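Local coordinates for protein RNA-dependent RNA Polymerase (Bombyx mori cytoplasmic polyhedrosis virus, PDB 6TZ0) that catalyses RNA-templated RNA synthesis inside the virus particle, making fully conservative plus-strand transcripts and probably also the complementary minus strands of the double-stranded genome, at residues 791-796 against 825-830; 1024-1029 against 1196-1201. All coordinates share one frame; numbering follows the deposited sequence.

Interaction 1: 791-796 against 825-830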
# COMPACT_ATOMS: atom_id res chain seq x y z
N ARG A 791 25.94 -5.05 24.13
CA ARG A 791 25.63 -6.14 25.07
C ARG A 791 25.04 -7.42 24.48
O ARG A 791 24.07 -7.39 23.74
CB ARG A 791 24.68 -5.64 26.16
CG ARG A 791 25.28 -4.60 27.08
CD ARG A 791 24.48 -4.53 28.36
NE ARG A 791 24.29 -5.87 28.93
CZ ARG A 791 23.85 -6.10 30.15
NH1 ARG A 791 23.72 -7.35 30.58
NH2 ARG A 791 23.54 -5.10 30.95
N PHE A 792 25.67 -8.55 24.82
CA PHE A 792 25.21 -9.86 24.37
C PHE A 792 25.14 -10.88 25.52
O PHE A 792 26.14 -11.09 26.20
CB PHE A 792 26.14 -10.36 23.27
CG PHE A 792 25.58 -11.49 22.46
CD1 PHE A 792 24.51 -11.28 21.60
CD2 PHE A 792 26.14 -12.75 22.52
CE1 PHE A 792 23.99 -12.32 20.85
CE2 PHE A 792 25.63 -13.79 21.77
CZ PHE A 792 24.55 -13.57 20.93
N THR A 793 23.99 -11.51 25.71
CA THR A 793 23.84 -12.54 26.73
C THR A 793 23.54 -13.86 26.06
O THR A 793 22.73 -13.92 25.13
CB THR A 793 22.73 -12.19 27.72
OG1 THR A 793 21.48 -12.09 27.02
CG2 THR A 793 23.03 -10.87 28.41
N LEU A 794 24.19 -14.92 26.52
CA LEU A 794 24.03 -16.23 25.91
C LEU A 794 23.99 -17.30 26.99
O LEU A 794 24.81 -17.29 27.91
CB LEU A 794 25.16 -16.51 24.91
CG LEU A 794 25.04 -17.80 24.11
CD1 LEU A 794 23.74 -17.81 23.33
CD2 LEU A 794 26.22 -17.95 23.17
N SER A 795 23.03 -18.21 26.87
CA SER A 795 22.89 -19.30 27.81
C SER A 795 24.01 -20.31 27.59
O SER A 795 24.29 -20.70 26.46
CB SER A 795 21.52 -19.96 27.67
OG SER A 795 21.35 -20.52 26.39
N VAL A 796 24.67 -20.70 28.68
CA VAL A 796 25.83 -21.58 28.62
C VAL A 796 25.62 -22.72 29.61
O VAL A 796 24.99 -22.54 30.66
CB VAL A 796 27.14 -20.82 28.89
CG1 VAL A 796 27.45 -19.83 27.77
CG2 VAL A 796 27.02 -20.04 30.18
N SER A 825 21.61 -24.44 32.95
CA SER A 825 22.12 -23.61 31.85
C SER A 825 21.82 -22.12 32.06
O SER A 825 20.98 -21.52 31.39
CB SER A 825 21.58 -24.09 30.49
OG SER A 825 20.21 -23.80 30.34
N THR A 826 22.50 -21.56 33.06
CA THR A 826 22.44 -20.12 33.27
C THR A 826 23.11 -19.37 32.12
O THR A 826 23.89 -19.92 31.35
CB THR A 826 23.10 -19.73 34.60
OG1 THR A 826 22.94 -18.32 34.82
CG2 THR A 826 24.58 -20.08 34.59
N LEU A 827 22.79 -18.09 32.02
CA LEU A 827 23.24 -17.28 30.90
C LEU A 827 24.43 -16.42 31.28
O LEU A 827 24.51 -15.89 32.39
CB LEU A 827 22.08 -16.44 30.35
CG LEU A 827 21.31 -15.42 31.19
CD1 LEU A 827 21.89 -14.02 31.10
CD2 LEU A 827 19.85 -15.42 30.77
N MET A 828 25.36 -16.29 30.34
CA MET A 828 26.60 -15.56 30.54
C MET A 828 26.57 -14.27 29.74
O MET A 828 26.17 -14.26 28.57
CB MET A 828 27.80 -16.42 30.11
CG MET A 828 29.16 -15.87 30.47
SD MET A 828 30.47 -16.92 29.81
CE MET A 828 30.41 -18.33 30.89
N SER A 829 26.99 -13.18 30.38
CA SER A 829 26.99 -11.87 29.75
C SER A 829 28.38 -11.59 29.18
O SER A 829 29.36 -11.53 29.93
CB SER A 829 26.61 -10.79 30.76
OG SER A 829 26.65 -9.50 30.19
N LEU A 830 28.47 -11.45 27.86
CA LEU A 830 29.70 -11.01 27.22
C LEU A 830 29.45 -9.72 26.47
O LEU A 830 28.40 -9.54 25.84
CB LEU A 830 30.29 -12.07 26.27
CG LEU A 830 29.65 -12.48 24.94
CD1 LEU A 830 30.72 -12.97 24.00
CD2 LEU A 830 28.66 -13.60 25.17

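Interaction 2: 1024-1029 against 1196-1201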
# COMPACT_ATOMS: atom_id res chain seq x y z
N PHE A 1024 49.97 5.33 -1.19
CA PHE A 1024 49.89 6.56 -1.97
C PHE A 1024 50.78 7.60 -1.33
O PHE A 1024 50.57 7.97 -0.17
CB PHE A 1024 48.44 7.06 -2.05
CG PHE A 1024 47.55 6.20 -2.88
CD1 PHE A 1024 47.48 6.39 -4.25
CD2 PHE A 1024 46.83 5.18 -2.31
CE1 PHE A 1024 46.66 5.59 -5.02
CE2 PHE A 1024 46.02 4.37 -3.07
CZ PHE A 1024 45.94 4.58 -4.43
N GLU A 1025 51.75 8.09 -2.09
CA GLU A 1025 52.66 9.11 -1.61
C GLU A 1025 52.24 10.47 -2.14
O GLU A 1025 51.67 10.57 -3.23
CB GLU A 1025 54.10 8.80 -2.03
CG GLU A 1025 54.63 7.53 -1.41
CD GLU A 1025 56.06 7.24 -1.83
OE1 GLU A 1025 56.59 7.98 -2.69
OE2 GLU A 1025 56.65 6.28 -1.30
N VAL A 1026 52.52 11.50 -1.37
CA VAL A 1026 52.06 12.85 -1.68
C VAL A 1026 53.16 13.59 -2.41
O VAL A 1026 54.27 13.76 -1.88
CB VAL A 1026 51.63 13.60 -0.41
CG1 VAL A 1026 51.24 15.02 -0.74
CG2 VAL A 1026 50.50 12.86 0.27
N GLU A 1027 52.87 14.04 -3.63
CA GLU A 1027 53.78 14.87 -4.40
C GLU A 1027 53.51 16.34 -4.11
O GLU A 1027 52.48 16.71 -3.55
CB GLU A 1027 53.62 14.58 -5.89
CG GLU A 1027 54.10 13.22 -6.33
CD GLU A 1027 53.85 12.97 -7.80
OE1 GLU A 1027 53.13 13.78 -8.42
OE2 GLU A 1027 54.39 11.99 -8.35
N ASP A 1028 54.45 17.19 -4.50
CA ASP A 1028 54.32 18.63 -4.33
C ASP A 1028 53.62 19.30 -5.51
O ASP A 1028 53.57 20.54 -5.56
CB ASP A 1028 55.69 19.25 -4.08
CG ASP A 1028 56.70 18.86 -5.14
OD1 ASP A 1028 56.39 18.01 -5.99
OD2 ASP A 1028 57.82 19.42 -5.12
N VAL A 1029 53.07 18.53 -6.44
CA VAL A 1029 52.30 19.05 -7.56
C VAL A 1029 50.85 19.16 -7.12
O VAL A 1029 50.25 18.17 -6.68
CB VAL A 1029 52.45 18.15 -8.79
CG1 VAL A 1029 51.55 18.63 -9.91
CG2 VAL A 1029 53.89 18.11 -9.25
N LYS A 1196 46.89 17.96 -3.40
CA LYS A 1196 48.15 17.52 -4.00
C LYS A 1196 47.94 16.26 -4.82
O LYS A 1196 46.99 15.50 -4.61
CB LYS A 1196 49.20 17.28 -2.92
CG LYS A 1196 49.60 18.50 -2.14
CD LYS A 1196 50.45 19.43 -2.97
CE LYS A 1196 50.99 20.57 -2.14
NZ LYS A 1196 51.84 21.50 -2.93
N ARG A 1197 48.86 16.03 -5.75
CA ARG A 1197 48.79 14.85 -6.60
C ARG A 1197 49.42 13.66 -5.89
O ARG A 1197 50.43 13.79 -5.20
CB ARG A 1197 49.50 15.11 -7.93
CG ARG A 1197 49.32 14.00 -8.95
CD ARG A 1197 49.92 14.33 -10.30
NE ARG A 1197 51.38 14.38 -10.27
CZ ARG A 1197 52.13 14.77 -11.30
NH1 ARG A 1197 51.55 15.13 -12.44
NH2 ARG A 1197 53.44 14.78 -11.20
N LEU A 1198 48.80 12.49 -6.04
CA LEU A 1198 49.28 11.28 -5.40
C LEU A 1198 50.11 10.44 -6.35
O LEU A 1198 49.98 10.51 -7.57
CB LEU A 1198 48.10 10.46 -4.87
CG LEU A 1198 47.30 11.13 -3.77
CD1 LEU A 1198 46.10 10.28 -3.39
CD2 LEU A 1198 48.18 11.39 -2.57
N GLY A 1199 50.99 9.63 -5.76
CA GLY A 1199 51.77 8.65 -6.49
C GLY A 1199 51.64 7.29 -5.85
O GLY A 1199 51.89 7.14 -4.66
N MET A 1200 51.25 6.29 -6.63
CA MET A 1200 50.90 4.98 -6.09
C MET A 1200 52.11 4.06 -6.10
O MET A 1200 52.81 3.95 -7.11
CB MET A 1200 49.75 4.36 -6.88
CG MET A 1200 49.19 3.09 -6.27
SD MET A 1200 47.79 2.43 -7.18
CE MET A 1200 48.62 1.70 -8.57
N VAL A 1201 52.35 3.39 -4.98
CA VAL A 1201 53.38 2.36 -4.87
C VAL A 1201 52.69 1.03 -4.59
O VAL A 1201 51.66 0.99 -3.90
CB VAL A 1201 54.43 2.70 -3.79
CG1 VAL A 1201 55.22 3.91 -4.21
CG2 VAL A 1201 53.76 2.99 -2.46

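Interaction 1: 791-796 against 825-830
At the edge of the Phe792 ring, close to its plane, sits a methyl of Leu830: Phe792 CD2 and Leu830 CD2 are 3.8 Å apart. The two side chains lie alongside each other and point the same way, Phe792 with CG anti to its backbone N (chi1 -164°), which lays the ring beside Leu830. The other flat group, the Arg791 guanidinium, has Ser829 OG oblique to it, 3.7 Å from Arg791 NH1. Arg791 binds ATP in another structure of this protein, with Arg147 beside it and Arg37 not far off, cationic groups that probably suit the nucleotide's phosphates.

Two antiparallel strands carry these side chains. Phe792 pairs with Leu830 and Leu794 with Met828 through reciprocal N-H to O bonds, and Val796 N reaches Thr826 O at 2.9 Å. Apolar residues suit the buried face that Phe792, Leu794, Met828 and Leu830 share. Val796 and Met828 cross at about a right angle, Val796 CG2 lying 3.7 Å from Met828 CB. Thr793, Ser795, Leu827 and Ser829 line the other face, where Leu827 CD1 touches Thr793 CB.

Strand 827-831 runs between 791-795 and 813-815 in a small antiparallel sheet, and Tyr801 and Tyr805 of helix 801-808 pack on Met828.

Interaction 2: 1024-1029 against 1196-1201
Phe1024 and Met1200 form the compact, buried end of this contact. They lie side by side and point the same way, with Phe1024 CE1 3.8 Å from Met1200 CG. The methionine has CG anti to its backbone N and then bends at chi3 (76°); its sulfur stands 4.7 Å from the centroid of the Phe1024 ring, an oblique Met-aromatic contact. A long, flexible, polarisable side chain is well suited to following an aromatic ring in this way. Leu1198 adds its CB near Phe1024 CD1, while its CD2 meets Val1026 CG2 at 4.0 Å. Between the Phe1024-Met1200 and Val1026-Leu1198 pairs along the strands, Glu1025 and Gly1199 exchange two backbone hydrogen bonds.

Toward the other end the contact opens to solvent and becomes polar. Arg1197 approaches Glu1027 side-on and gives both NE (2.6 Å) and NH2 (3.0 Å) to the single oxygen OE1, which lies in the guanidinium plane; the carboxylate is turned 65° from that plane. Glu1027 OE2 makes a second salt bridge, with Arg1163, so two arginines fix this carboxylate and would probably favour its charged form. Val1029 CG1 sits over the centre of one face of the Arg1197 guanidinium, 4.1 Å above its plane. Lys1196 is held more loosely: its aliphatic part runs past Val1026 and Glu1027 O, whereas NZ makes a weak bond to Asp1028 O. The Arg1197 backbone is gripped from both sides of the turn: its O accepts from Glu1027 N and its N gives to Val1029 O, past the corner at Asp1028.

His1185 of helix 1174-1188 stacks on Phe1024, and strand 1162-1163 lies along the far side of 1196-1202. The arrangement is an antiparallel strand pair at the edge of a small mixed sheet in the C-terminal region, with a helix packed against its apolar face.

Interaction 1 closes before interaction 2 opens along the chain, and the two stand apart in space: their centres are 50 Å from each other and their nearest atoms about 35 Å. They share no sheet. Each joins an outermost strand, 791-795 or 1022-1027, to the middle strand of its own three-stranded sheet, and in both sheets the strand order is 1-3-2. The first pairing spans 28 residues, which include the third strand of its sheet, and it holds an ATP-binding arginine; the second brings together parts of the C-terminal region separated by 166 residues, away from the known nucleotide- and metal-binding residues. The polymerase thus uses similar strand pairing for one local and one long-range connection.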